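Local structure of lantibiotic dehydratase (Microbispora corallina, 5EHK) at residues D10-R15 with A784-P789; R383-R388 with Y682-L687; G504-A509 with R521-P526. The protein is a tRNA-dependent lantibiotic dehydratase of NAI-107 biosynthesis that, as in related enzymes, probably uses glutamyl-tRNA to dehydrate serines and threonines of the precursor peptide. All coordinates share one frame; numbering follows the deposited sequence.

Contact 1 (D10-R15 with A784-P789); sequences DVFMVR and AEIVVP
An antiparallel pair in the dehydratase's mixed beta structure joins the N-terminal strand 6-17 to strand 785-792, nearly 770 residues later: Met13 and Arg15 face Val787 and Glu785 as hydrogen-bonded pairs, with Val14 and Ile786 the non-hydrogen-bonded pair between them. Each hydrogen-bonded pair closes with two bonds, among them Val787 N to Met13 O at 2.8 Å and Arg15 N to Glu785 O at 2.9 Å. On the Val14 and Ile786 face, the Phe12 ring takes Ile786 CG2 over one face, a CH-pi contact 4.0 Å from the ring centroid. Phe12 CG stands between its own backbone N and carbonyl carbon (chi1 52°), which turns the ring toward Ile786; Phe154 meets the same ring edge-to-face. The other face is polar at one end. There Arg15 reaches out extended from CG to NE, and its NH1 forms a salt bridge with Glu785 OE1 at 2.6 Å, a bent bond (138° at the hydrogen) approaching from above the carboxylate plane, the two flat groups being perpendicular. Val787 CG2 lies over the centre of the guanidinium, 3.3 Å from Arg15 CZ. The ladder fixes the register, while the cross-strand ion pair probably offsets the two charges beside a largely apolar pairing.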
ATOM      1  N   ASP A  10     -24.148 -20.892 -31.923  1.00 36.17           N
ATOM      2  CA  ASP A  10     -24.351 -21.019 -33.364  1.00 34.67           C
ATOM      3  C   ASP A  10     -24.429 -19.641 -33.996  1.00 37.33           C
ATOM      4  O   ASP A  10     -23.811 -19.404 -35.032  1.00 38.57           O
ATOM      5  CB  ASP A  10     -25.669 -21.726 -33.692  1.00 38.43           C
ATOM      6  CG  ASP A  10     -25.642 -23.204 -33.393  1.00 34.73           C
ATOM      7  OD1 ASP A  10     -24.542 -23.770 -33.234  1.00 29.78           O
ATOM      8  OD2 ASP A  10     -26.738 -23.803 -33.364  1.00 40.47           O
ATOM      9  N   VAL A  11     -25.191 -18.738 -33.374  1.00 36.70           N
ATOM     10  CA  VAL A  11     -25.380 -17.398 -33.922  1.00 33.29           C
ATOM     11  C   VAL A  11     -24.458 -16.427 -33.233  1.00 38.12           C
ATOM     12  O   VAL A  11     -23.935 -16.724 -32.151  1.00 39.19           O
ATOM     13  CB  VAL A  11     -26.817 -16.889 -33.765  1.00 35.02           C
ATOM     14  CG1 VAL A  11     -27.785 -17.843 -34.432  1.00 38.58           C
ATOM     15  CG2 VAL A  11     -27.158 -16.713 -32.296  1.00 36.00           C
ATOM     16  N   PHE A  12     -24.261 -15.271 -33.862  1.00 31.14           N
ATOM     17  CA  PHE A  12     -23.441 -14.216 -33.303  1.00 25.51           C
ATOM     18  C   PHE A  12     -23.922 -12.890 -33.830  1.00 26.77           C
ATOM     19  O   PHE A  12     -24.683 -12.864 -34.782  1.00 33.52           O
ATOM     20  CB  PHE A  12     -21.949 -14.433 -33.599  1.00 26.87           C
ATOM     21  CG  PHE A  12     -21.622 -14.672 -35.052  1.00 33.10           C
ATOM     22  CD1 PHE A  12     -21.738 -13.649 -35.991  1.00 33.66           C
ATOM     23  CD2 PHE A  12     -21.153 -15.910 -35.472  1.00 29.98           C
ATOM     24  CE1 PHE A  12     -21.418 -13.861 -37.314  1.00 29.11           C
ATOM     25  CE2 PHE A  12     -20.833 -16.127 -36.792  1.00 29.06           C
ATOM     26  CZ  PHE A  12     -20.969 -15.100 -37.713  1.00 29.83           C
ATOM     27  N   MET A  13     -23.529 -11.792 -33.186  1.00 27.31           N
ATOM     28  CA  MET A  13     -23.948 -10.467 -33.630  1.00 26.55           C
ATOM     29  C   MET A  13     -22.821  -9.814 -34.413  1.00 25.94           C
ATOM     30  O   MET A  13     -21.662 -10.158 -34.234  1.00 27.45           O
ATOM     31  CB  MET A  13     -24.379  -9.583 -32.455  1.00 26.58           C
ATOM     32  CG  MET A  13     -25.127  -8.319 -32.873  1.00 27.05           C
ATOM     33  SD  MET A  13     -25.447  -7.107 -31.564  1.00 33.89           S
ATOM     34  CE  MET A  13     -23.808  -6.419 -31.296  1.00 25.98           C
ATOM     35  N   VAL A  14     -23.170  -8.883 -35.292  1.00 27.95           N
ATOM     36  CA  VAL A  14     -22.192  -8.204 -36.124  1.00 26.48           C
ATOM     37  C   VAL A  14     -22.424  -6.733 -35.929  1.00 29.06           C
ATOM     38  O   VAL A  14     -23.577  -6.298 -35.908  1.00 28.18           O
ATOM     39  CB  VAL A  14     -22.393  -8.525 -37.612  1.00 22.79           C
ATOM     40  CG1 VAL A  14     -21.362  -7.796 -38.449  1.00 25.57           C
ATOM     41  CG2 VAL A  14     -22.308 -10.024 -37.841  1.00 26.71           C
ATOM     42  N   ARG A  15     -21.344  -5.986 -35.710  1.00 26.88           N
ATOM     43  CA  ARG A  15     -21.409  -4.528 -35.667  1.00 24.69           C
ATOM     44  C   ARG A  15     -20.728  -4.038 -36.918  1.00 27.53           C
ATOM     45  O   ARG A  15     -19.692  -4.578 -37.302  1.00 34.40           O
ATOM     46  CB  ARG A  15     -20.652  -3.954 -34.469  1.00 27.56           C
ATOM     47  CG  ARG A  15     -20.795  -4.677 -33.145  1.00 25.59           C
ATOM     48  CD  ARG A  15     -19.993  -3.938 -32.077  1.00 29.72           C
ATOM     49  NE  ARG A  15     -20.184  -4.501 -30.746  1.00 30.56           N
ATOM     50  CZ  ARG A  15     -19.221  -5.116 -30.064  1.00 31.21           C
ATOM     51  NH1 ARG A  15     -17.999  -5.242 -30.580  1.00 31.30           N
ATOM     52  NH2 ARG A  15     -19.478  -5.612 -28.870  1.00 29.06           N
ATOM     53  N   ALA A 784     -15.495  -4.592 -39.716  1.00 30.61           N
ATOM     54  CA  ALA A 784     -16.651  -5.219 -39.124  1.00 28.43           C
ATOM     55  C   ALA A 784     -16.209  -5.960 -37.892  1.00 37.08           C
ATOM     56  O   ALA A 784     -15.163  -6.614 -37.894  1.00 41.85           O
ATOM     57  CB  ALA A 784     -17.257  -6.173 -40.096  1.00 33.91           C
ATOM     58  N   GLU A 785     -16.996  -5.835 -36.831  1.00 33.62           N
ATOM     59  CA  GLU A 785     -16.727  -6.545 -35.590  1.00 34.12           C
ATOM     60  C   GLU A 785     -17.708  -7.698 -35.472  1.00 31.64           C
ATOM     61  O   GLU A 785     -18.899  -7.548 -35.753  1.00 33.96           O
ATOM     62  CB  GLU A 785     -16.854  -5.605 -34.385  1.00 30.53           C
ATOM     63  CG  GLU A 785     -15.548  -5.369 -33.638  1.00 37.69           C
ATOM     64  CD  GLU A 785     -15.557  -4.063 -32.837  1.00 48.69           C
ATOM     65  OE1 GLU A 785     -16.617  -3.732 -32.257  1.00 45.30           O
ATOM     66  OE2 GLU A 785     -14.518  -3.348 -32.826  1.00 52.04           O
ATOM     67  N   ILE A 786     -17.204  -8.852 -35.074  1.00 24.30           N
ATOM     68  CA  ILE A 786     -18.058  -9.993 -34.814  1.00 28.64           C
ATOM     69  C   ILE A 786     -18.087 -10.251 -33.311  1.00 25.31           C
ATOM     70  O   ILE A 786     -17.036 -10.383 -32.690  1.00 27.77           O
ATOM     71  CB  ILE A 786     -17.547 -11.224 -35.585  1.00 27.84           C
ATOM     72  CG1 ILE A 786     -17.701 -10.964 -37.083  1.00 37.19           C
ATOM     73  CG2 ILE A 786     -18.304 -12.451 -35.186  1.00 23.33           C
ATOM     74  CD1 ILE A 786     -16.928 -11.909 -37.950  1.00 39.47           C
ATOM     75  N   VAL A 787     -19.272 -10.270 -32.713  1.00 21.07           N
ATOM     76  CA  VAL A 787     -19.377 -10.596 -31.294  1.00 20.18           C
ATOM     77  C   VAL A 787     -19.841 -12.026 -31.100  1.00 22.41           C
ATOM     78  O   VAL A 787     -21.006 -12.355 -31.323  1.00 26.11           O
ATOM     79  CB  VAL A 787     -20.371  -9.694 -30.563  1.00 21.72           C
ATOM     80  CG1 VAL A 787     -20.273  -9.937 -29.076  1.00 20.21           C
ATOM     81  CG2 VAL A 787     -20.090  -8.249 -30.863  1.00 22.02           C
ATOM     82  N   VAL A 788     -18.944 -12.876 -30.639  1.00 20.24           N
ATOM     83  CA  VAL A 788     -19.268 -14.279 -30.502  1.00 19.53           C
ATOM     84  C   VAL A 788     -19.257 -14.735 -29.059  1.00 17.22           C
ATOM     85  O   VAL A 788     -18.231 -14.720 -28.425  1.00 18.02           O
ATOM     86  CB  VAL A 788     -18.335 -15.140 -31.405  1.00 21.54           C
ATOM     87  CG1 VAL A 788     -17.051 -14.409 -31.723  1.00 24.04           C
ATOM     88  CG2 VAL A 788     -18.099 -16.546 -30.825  1.00 21.19           C
ATOM     89  N   PRO A 789     -20.430 -15.106 -28.529  1.00 19.90           N
ATOM     90  CA  PRO A 789     -20.557 -15.670 -27.176  1.00 17.30           C
ATOM     91  C   PRO A 789     -19.995 -17.082 -27.122  1.00 18.51           C
ATOM     92  O   PRO A 789     -19.965 -17.750 -28.137  1.00 22.87           O
ATOM     93  CB  PRO A 789     -22.072 -15.705 -26.946  1.00 16.58           C
ATOM     94  CG  PRO A 789     -22.623 -14.685 -27.928  1.00 23.09           C
ATOM     95  CD  PRO A 789     -21.735 -14.774 -29.125  1.00 18.87           C
TER

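Contact 2 (R383-R388 with Y682-L687); sequences RTEIER and YGRTLL
Glu385, on helix 380-395, points its carboxylate into a type II' beta turn running from Tyr682 to Thr685, the tip of a tight beta hairpin between antiparallel strands 676-682 and 685-693, a worked example of an acid binding the backbone of a turn. The hydrogen bonds converge on one oxygen. Glu385 OE2 accepts from Thr685 OG1 at 2.9 Å, on the anti side and not far from the carboxylate plane, and also from Arg684 N at 3.1 Å, which comes from above that plane, 62° out of it. A bend at chi2 (57°) brings the carboxylate to this position, and the Glu385 and Thr685 side chains run past one another, antiparallel. Within the hairpin, Thr685 N donates to Tyr682 O at 2.9 Å and Tyr682 N to Thr685 O at 2.7 Å, and Gly683 takes the positive phi of the turn's first corner.

The charged interaction is looser. Glu385 OE1 lies 3.9 Å from Arg684 NH1, a long salt bridge; OE1 stands off the guanidinium plane, so the attraction is between charges alone. Closer are the aliphatic carbons of the same arginine: its chain crosses the glutamate at about a right angle, with Arg684 CB 3.2 Å from Glu385 OE1.

Van der Waals contact supplies the remainder. The edge of the Tyr682 ring meets the helix backbone, CE2 standing 3.7 Å from Arg388 O, and the ring also touches Ala392 one turn further on.

Glu385 is buried, and its two donors and nearby guanidinium are consistent with a charged carboxylate tying helix to turn.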
ATOM      1  N   ARG A 383     -15.061 -20.675 -36.167  1.00 26.65           N
ATOM      2  CA  ARG A 383     -15.610 -20.965 -34.843  1.00 28.66           C
ATOM      3  C   ARG A 383     -14.612 -21.723 -33.960  1.00 29.02           C
ATOM      4  O   ARG A 383     -14.521 -21.486 -32.764  1.00 32.13           O
ATOM      5  CB  ARG A 383     -16.886 -21.789 -34.969  1.00 32.33           C
ATOM      6  CG  ARG A 383     -17.593 -22.068 -33.648  1.00 32.05           C
ATOM      7  CD  ARG A 383     -18.386 -23.356 -33.737  1.00 34.29           C
ATOM      8  NE  ARG A 383     -19.697 -23.267 -33.105  1.00 35.11           N
ATOM      9  CZ  ARG A 383     -20.855 -23.450 -33.735  1.00 37.71           C
ATOM     10  NH1 ARG A 383     -20.885 -23.727 -35.034  1.00 37.40           N
ATOM     11  NH2 ARG A 383     -21.992 -23.359 -33.062  1.00 35.75           N
ATOM     12  N   THR A 384     -13.837 -22.613 -34.555  1.00 30.18           N
ATOM     13  CA  THR A 384     -12.837 -23.362 -33.808  1.00 27.49           C
ATOM     14  C   THR A 384     -11.617 -22.515 -33.436  1.00 24.08           C
ATOM     15  O   THR A 384     -10.985 -22.748 -32.403  1.00 21.66           O
ATOM     16  CB  THR A 384     -12.451 -24.647 -34.567  1.00 23.43           C
ATOM     17  OG1 THR A 384     -13.542 -25.561 -34.441  1.00 23.42           O
ATOM     18  CG2 THR A 384     -11.179 -25.304 -33.992  1.00 20.64           C
ATOM     19  N   GLU A 385     -11.284 -21.545 -34.287  1.00 26.01           N
ATOM     20  CA  GLU A 385     -10.148 -20.663 -34.019  1.00 26.80           C
ATOM     21  C   GLU A 385     -10.488 -19.855 -32.779  1.00 25.68           C
ATOM     22  O   GLU A 385      -9.765 -19.884 -31.783  1.00 26.59           O
ATOM     23  CB  GLU A 385      -9.860 -19.744 -35.214  1.00 21.00           C
ATOM     24  CG  GLU A 385      -8.547 -18.937 -35.138  1.00 23.70           C
ATOM     25  CD  GLU A 385      -7.267 -19.783 -34.956  1.00 29.88           C
ATOM     26  OE1 GLU A 385      -6.975 -20.670 -35.790  1.00 33.06           O
ATOM     27  OE2 GLU A 385      -6.527 -19.533 -33.979  1.00 37.13           O
ATOM     28  N   ILE A 386     -11.633 -19.192 -32.833  1.00 19.48           N
ATOM     29  CA  ILE A 386     -12.099 -18.390 -31.737  1.00 17.22           C
ATOM     30  C   ILE A 386     -12.220 -19.192 -30.455  1.00 20.21           C
ATOM     31  O   ILE A 386     -11.794 -18.735 -29.408  1.00 25.09           O
ATOM     32  CB  ILE A 386     -13.430 -17.748 -32.088  1.00 20.55           C
ATOM     33  CG1 ILE A 386     -13.244 -16.864 -33.327  1.00 16.11           C
ATOM     34  CG2 ILE A 386     -13.985 -16.960 -30.897  1.00 13.91           C
ATOM     35  CD1 ILE A 386     -14.498 -16.231 -33.795  1.00 16.60           C
ATOM     36  N   GLU A 387     -12.731 -20.408 -30.524  1.00 20.87           N
ATOM     37  CA  GLU A 387     -12.798 -21.216 -29.313  1.00 21.04           C
ATOM     38  C   GLU A 387     -11.426 -21.531 -28.734  1.00 24.55           C
ATOM     39  O   GLU A 387     -11.277 -21.615 -27.512  1.00 30.73           O
ATOM     40  CB  GLU A 387     -13.554 -22.509 -29.559  1.00 19.84           C
ATOM     41  CG  GLU A 387     -14.994 -22.266 -29.918  1.00 25.33           C
ATOM     42  CD  GLU A 387     -15.732 -23.536 -30.255  1.00 27.97           C
ATOM     43  OE1 GLU A 387     -15.087 -24.603 -30.289  1.00 27.35           O
ATOM     44  OE2 GLU A 387     -16.948 -23.461 -30.519  1.00 28.84           O
ATOM     45  N   ARG A 388     -10.425 -21.711 -29.594  1.00 25.01           N
ATOM     46  CA  ARG A 388      -9.085 -22.063 -29.128  1.00 28.71           C
ATOM     47  C   ARG A 388      -8.403 -20.809 -28.549  1.00 26.66           C
ATOM     48  O   ARG A 388      -7.575 -20.886 -27.643  1.00 24.07           O
ATOM     49  CB  ARG A 388      -8.248 -22.650 -30.277  1.00 27.36           C
ATOM     50  CG  ARG A 388      -8.509 -24.145 -30.568  1.00 43.43           C
ATOM     51  CD  ARG A 388      -7.404 -24.800 -31.437  1.00 49.07           C
ATOM     52  NE  ARG A 388      -6.310 -25.344 -30.629  1.00 61.92           N
ATOM     53  CZ  ARG A 388      -5.515 -26.352 -30.995  1.00 61.69           C
ATOM     54  NH1 ARG A 388      -5.667 -26.939 -32.176  1.00 56.12           N
ATOM     55  NH2 ARG A 388      -4.559 -26.770 -30.171  1.00 56.64           N
ATOM     56  N   TYR A 682      -1.452 -16.383 -32.091  1.00 25.23           N
ATOM     57  CA  TYR A 682      -1.627 -17.758 -31.660  1.00 25.79           C
ATOM     58  C   TYR A 682      -2.475 -18.478 -32.699  1.00 26.69           C
ATOM     59  O   TYR A 682      -3.654 -18.160 -32.863  1.00 29.60           O
ATOM     60  CB  TYR A 682      -2.318 -17.758 -30.301  1.00 25.06           C
ATOM     61  CG  TYR A 682      -2.564 -19.108 -29.692  1.00 19.47           C
ATOM     62  CD1 TYR A 682      -1.510 -19.906 -29.275  1.00 20.60           C
ATOM     63  CD2 TYR A 682      -3.852 -19.559 -29.475  1.00 17.35           C
ATOM     64  CE1 TYR A 682      -1.738 -21.132 -28.692  1.00 17.72           C
ATOM     65  CE2 TYR A 682      -4.091 -20.787 -28.895  1.00 16.52           C
ATOM     66  CZ  TYR A 682      -3.036 -21.562 -28.504  1.00 15.64           C
ATOM     67  OH  TYR A 682      -3.287 -22.772 -27.918  1.00 26.81           O
ATOM     68  N   GLY A 683      -1.874 -19.426 -33.416  1.00 29.25           N
ATOM     69  CA  GLY A 683      -2.481 -19.961 -34.622  1.00 25.79           C
ATOM     70  C   GLY A 683      -2.838 -18.861 -35.604  1.00 29.24           C
ATOM     71  O   GLY A 683      -1.958 -18.172 -36.124  1.00 30.17           O
ATOM     72  N   ARG A 684      -4.137 -18.684 -35.829  1.00 27.47           N
ATOM     73  CA  ARG A 684      -4.674 -17.713 -36.786  1.00 27.76           C
ATOM     74  C   ARG A 684      -5.171 -16.460 -36.063  1.00 32.99           C
ATOM     75  O   ARG A 684      -5.693 -15.527 -36.699  1.00 28.35           O
ATOM     76  CB  ARG A 684      -5.795 -18.351 -37.608  1.00 32.14           C
ATOM     77  CG  ARG A 684      -5.263 -19.534 -38.416  1.00 48.51           C
ATOM     78  CD  ARG A 684      -6.225 -20.174 -39.407  1.00 46.66           C
ATOM     79  NE  ARG A 684      -5.662 -21.464 -39.798  1.00 53.71           N
ATOM     80  CZ  ARG A 684      -6.277 -22.632 -39.649  1.00 56.68           C
ATOM     81  NH1 ARG A 684      -7.493 -22.671 -39.125  1.00 54.73           N
ATOM     82  NH2 ARG A 684      -5.674 -23.758 -40.024  1.00 51.94           N
ATOM     83  N   THR A 685      -5.051 -16.472 -34.726  1.00 33.58           N
ATOM     84  CA  THR A 685      -5.556 -15.385 -33.878  1.00 29.55           C
ATOM     85  C   THR A 685      -4.521 -14.374 -33.360  1.00 25.90           C
ATOM     86  O   THR A 685      -3.516 -14.729 -32.748  1.00 25.30           O
ATOM     87  CB  THR A 685      -6.278 -15.941 -32.629  1.00 27.37           C
ATOM     88  OG1 THR A 685      -7.306 -16.860 -33.012  1.00 24.33           O
ATOM     89  CG2 THR A 685      -6.905 -14.821 -31.850  1.00 25.48           C
ATOM     90  N   LEU A 686      -4.817 -13.100 -33.593  1.00 26.46           N
ATOM     91  CA  LEU A 686      -4.102 -11.984 -32.975  1.00 27.63           C
ATOM     92  C   LEU A 686      -4.717 -11.621 -31.607  1.00 23.86           C
ATOM     93  O   LEU A 686      -5.719 -10.902 -31.525  1.00 20.83           O
ATOM     94  CB  LEU A 686      -4.142 -10.764 -33.900  1.00 26.80           C
ATOM     95  CG  LEU A 686      -2.800 -10.259 -34.432  1.00 29.53           C
ATOM     96  CD1 LEU A 686      -2.153 -11.322 -35.297  1.00 35.88           C
ATOM     97  CD2 LEU A 686      -3.007  -8.950 -35.210  1.00 29.78           C
ATOM     98  N   LEU A 687      -4.126 -12.152 -30.540  1.00 27.47           N
ATOM     99  CA  LEU A 687      -4.564 -11.856 -29.176  1.00 24.93           C
ATOM    100  C   LEU A 687      -4.426 -10.356 -28.857  1.00 24.27           C
ATOM    101  O   LEU A 687      -5.207  -9.802 -28.095  1.00 25.81           O
ATOM    102  CB  LEU A 687      -3.736 -12.664 -28.168  1.00 15.08           C
ATOM    103  CG  LEU A 687      -3.807 -14.176 -28.327  1.00 19.21           C
ATOM    104  CD1 LEU A 687      -2.893 -14.893 -27.339  1.00 13.64           C
ATOM    105  CD2 LEU A 687      -5.249 -14.638 -28.158  1.00 24.16           C
TER

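Contact 3 (G504-A509 with R521-P526); sequences GVHVVA and RVVLAP
Val505 overlaps two side chains of the facing strand at once, its CB lying 3.7 Å from Val522 CG1 and its CG1 3.5 Å from Leu524 CD1. The two segments form an antiparallel pair of strands, 500-508 and 521-524, whose connection includes the short helix 512-516. Val505 CG1 is anti to the carbonyl carbon (chi1 -65°), which places it alongside Leu524, both side chains projecting from the same face. Val507 joins them on this apolar face, where Ile386 of helix 380-395 packs against Val505 and Val522.

The backbone shows the regular alternation of such a ladder. His506 pairs with Val523, and Val508 with Arg521, through two hydrogen bonds each; the bond from Val523 N to His506 O is 2.7 Å long.

The opposite face carries His506, Val508, Arg521 and Val523. Between the side chains of His506 and Val523 the contact is CB to CB, at 4.0 Å, while the imidazole ND1 of His506 hydrogen-bonds to Ala784 O, just before strand 785-792. Arg521 touches Val508 CG2 with its CB at 3.7 Å, and a bend at chi2 (56°) then leads its guanidinium away. Past the end of strand 521-524 one more bond prolongs the ladder: Ala525 N donates to Gly504 O over 2.9 Å.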
ATOM      1  N   GLY A 504     -15.252  -9.947 -28.912  1.00 19.94           N
ATOM      2  CA  GLY A 504     -15.614  -9.257 -30.130  1.00 23.77           C
ATOM      3  C   GLY A 504     -14.391  -9.369 -30.991  1.00 22.82           C
ATOM      4  O   GLY A 504     -13.303  -9.147 -30.488  1.00 23.28           O
ATOM      5  N   VAL A 505     -14.541  -9.745 -32.256  1.00 25.45           N
ATOM      6  CA  VAL A 505     -13.369  -9.908 -33.120  1.00 28.13           C
ATOM      7  C   VAL A 505     -13.559  -9.393 -34.533  1.00 29.47           C
ATOM      8  O   VAL A 505     -14.683  -9.197 -34.993  1.00 31.84           O
ATOM      9  CB  VAL A 505     -12.866 -11.371 -33.196  1.00 27.65           C
ATOM     10  CG1 VAL A 505     -12.335 -11.866 -31.839  1.00 23.91           C
ATOM     11  CG2 VAL A 505     -13.942 -12.276 -33.756  1.00 25.10           C
ATOM     12  N   HIS A 506     -12.431  -9.150 -35.194  1.00 28.08           N
ATOM     13  CA  HIS A 506     -12.386  -8.954 -36.628  1.00 31.04           C
ATOM     14  C   HIS A 506     -11.966 -10.294 -37.222  1.00 30.79           C
ATOM     15  O   HIS A 506     -11.025 -10.941 -36.731  1.00 27.65           O
ATOM     16  CB  HIS A 506     -11.302  -7.943 -36.995  1.00 33.77           C
ATOM     17  CG  HIS A 506     -11.569  -6.546 -36.524  1.00 39.07           C
ATOM     18  ND1 HIS A 506     -12.756  -5.889 -36.761  1.00 37.42           N
ATOM     19  CD2 HIS A 506     -10.775  -5.667 -35.862  1.00 37.82           C
ATOM     20  CE1 HIS A 506     -12.690  -4.671 -36.252  1.00 40.72           C
ATOM     21  NE2 HIS A 506     -11.499  -4.510 -35.700  1.00 41.46           N
ATOM     22  N   VAL A 507     -12.665 -10.716 -38.275  1.00 35.01           N
ATOM     23  CA  VAL A 507     -12.209 -11.842 -39.084  1.00 30.29           C
ATOM     24  C   VAL A 507     -11.803 -11.305 -40.436  1.00 30.46           C
ATOM     25  O   VAL A 507     -12.590 -10.616 -41.085  1.00 34.18           O
ATOM     26  CB  VAL A 507     -13.286 -12.905 -39.270  1.00 30.51           C
ATOM     27  CG1 VAL A 507     -12.730 -14.037 -40.107  1.00 38.00           C
ATOM     28  CG2 VAL A 507     -13.750 -13.429 -37.929  1.00 28.28           C
ATOM     29  N   VAL A 508     -10.571 -11.580 -40.850  1.00 28.82           N
ATOM     30  CA  VAL A 508     -10.076 -11.079 -42.138  1.00 34.10           C
ATOM     31  C   VAL A 508      -9.422 -12.147 -43.028  1.00 33.67           C
ATOM     32  O   VAL A 508      -8.844 -13.125 -42.545  1.00 27.14           O
ATOM     33  CB  VAL A 508      -9.121  -9.896 -41.978  1.00 26.35           C
ATOM     34  CG1 VAL A 508      -9.886  -8.655 -41.603  1.00 23.62           C
ATOM     35  CG2 VAL A 508      -8.043 -10.239 -40.967  1.00 25.89           C
ATOM     36  N   ALA A 509      -9.538 -11.941 -44.337  1.00 35.49           N
ATOM     37  CA  ALA A 509      -9.066 -12.901 -45.337  1.00 38.42           C
ATOM     38  C   ALA A 509      -8.953 -12.165 -46.657  1.00 31.57           C
ATOM     39  O   ALA A 509      -9.529 -11.099 -46.808  1.00 30.80           O
ATOM     40  CB  ALA A 509     -10.045 -14.075 -45.454  1.00 40.93           C
ATOM     41  N   ARG A 521      -7.309 -14.466 -40.698  1.00 35.11           N
ATOM     42  CA  ARG A 521      -6.829 -14.097 -39.386  1.00 32.69           C
ATOM     43  C   ARG A 521      -8.029 -13.738 -38.523  1.00 28.78           C
ATOM     44  O   ARG A 521      -8.968 -13.110 -39.007  1.00 30.71           O
ATOM     45  CB  ARG A 521      -5.865 -12.910 -39.496  1.00 32.02           C
ATOM     46  CG  ARG A 521      -4.413 -13.247 -39.157  1.00 28.10           C
ATOM     47  CD  ARG A 521      -3.910 -14.370 -40.012  1.00 37.71           C
ATOM     48  NE  ARG A 521      -2.455 -14.469 -40.030  1.00 46.88           N
ATOM     49  CZ  ARG A 521      -1.787 -15.424 -40.670  1.00 44.79           C
ATOM     50  NH1 ARG A 521      -2.451 -16.347 -41.344  1.00 42.49           N
ATOM     51  NH2 ARG A 521      -0.462 -15.452 -40.654  1.00 47.63           N
ATOM     52  N   VAL A 522      -8.026 -14.162 -37.262  1.00 30.43           N
ATOM     53  CA  VAL A 522      -8.977 -13.599 -36.287  1.00 32.30           C
ATOM     54  C   VAL A 522      -8.271 -12.576 -35.389  1.00 27.18           C
ATOM     55  O   VAL A 522      -7.277 -12.898 -34.723  1.00 23.95           O
ATOM     56  CB  VAL A 522      -9.583 -14.662 -35.373  1.00 30.51           C
ATOM     57  CG1 VAL A 522     -10.577 -14.004 -34.401  1.00 25.40           C
ATOM     58  CG2 VAL A 522     -10.257 -15.726 -36.187  1.00 20.98           C
ATOM     59  N   VAL A 523      -8.762 -11.346 -35.378  1.00 22.69           N
ATOM     60  CA  VAL A 523      -8.112 -10.307 -34.588  1.00 24.04           C
ATOM     61  C   VAL A 523      -9.022  -9.886 -33.416  1.00 30.69           C
ATOM     62  O   VAL A 523     -10.137  -9.396 -33.637  1.00 29.74           O
ATOM     63  CB  VAL A 523      -7.752  -9.104 -35.471  1.00 23.77           C
ATOM     64  CG1 VAL A 523      -7.136  -7.967 -34.644  1.00 29.81           C
ATOM     65  CG2 VAL A 523      -6.800  -9.543 -36.553  1.00 23.26           C
ATOM     66  N   LEU A 524      -8.579 -10.127 -32.178  1.00 24.48           N
ATOM     67  CA  LEU A 524      -9.380  -9.735 -31.012  1.00 29.75           C
ATOM     68  C   LEU A 524      -9.530  -8.229 -31.006  1.00 26.03           C
ATOM     69  O   LEU A 524      -8.543  -7.509 -31.033  1.00 36.13           O
ATOM     70  CB  LEU A 524      -8.730 -10.192 -29.712  1.00 26.79           C
ATOM     71  CG  LEU A 524      -9.090 -11.588 -29.203  1.00 24.46           C
ATOM     72  CD1 LEU A 524      -9.273 -12.584 -30.345  1.00 21.25           C
ATOM     73  CD2 LEU A 524      -7.990 -12.083 -28.277  1.00 22.71           C
ATOM     74  N   ALA A 525     -10.769  -7.757 -30.985  1.00 30.46           N
ATOM     75  CA  ALA A 525     -11.049  -6.346 -31.202  1.00 33.55           C
ATOM     76  C   ALA A 525     -10.703  -5.535 -29.966  1.00 44.23           C
ATOM     77  O   ALA A 525     -10.711  -6.066 -28.856  1.00 41.02           O
ATOM     78  CB  ALA A 525     -12.503  -6.157 -31.583  1.00 33.72           C
ATOM     79  N   PRO A 526     -10.414  -4.235 -30.148  1.00 53.63           N
ATOM     80  CA  PRO A 526     -10.248  -3.370 -28.971  1.00 55.75           C
ATOM     81  C   PRO A 526     -11.592  -3.141 -28.274  1.00 53.54           C
ATOM     82  O   PRO A 526     -12.647  -3.277 -28.887  1.00 57.43           O
ATOM     83  CB  PRO A 526      -9.720  -2.062 -29.568  1.00 54.25           C
ATOM     84  CG  PRO A 526     -10.256  -2.052 -30.972  1.00 53.02           C
ATOM     85  CD  PRO A 526     -10.236  -3.497 -31.411  1.00 48.82           C
TER

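In the fold
Contacts 1 and 3 are strand pairs in the series 6-17, 785-792, 500-508, 521-524 and 685-693, and contact 2 joins helix 380-395 to the turn that leads into the last of these. Segment 784-789 of contact 1 pairs on its second edge with 504-509 of contact 3, through Ile786 and Val505, and their centres lie about 11 Å apart. Segment 521-526 then borders 682-687 of contact 2, where Leu686 N stands 2.7 Å from Val522 O; those centres are about 9 Å apart. The helix also reaches contact 1: Ile386 CD1 lies 3.8 Å from Val788 CG1, and a salt bridge runs from Arg383 NH2 to Asp10 OD1, 2.6 Å long, although the centres of contacts 1 and 2 are about 15 Å apart.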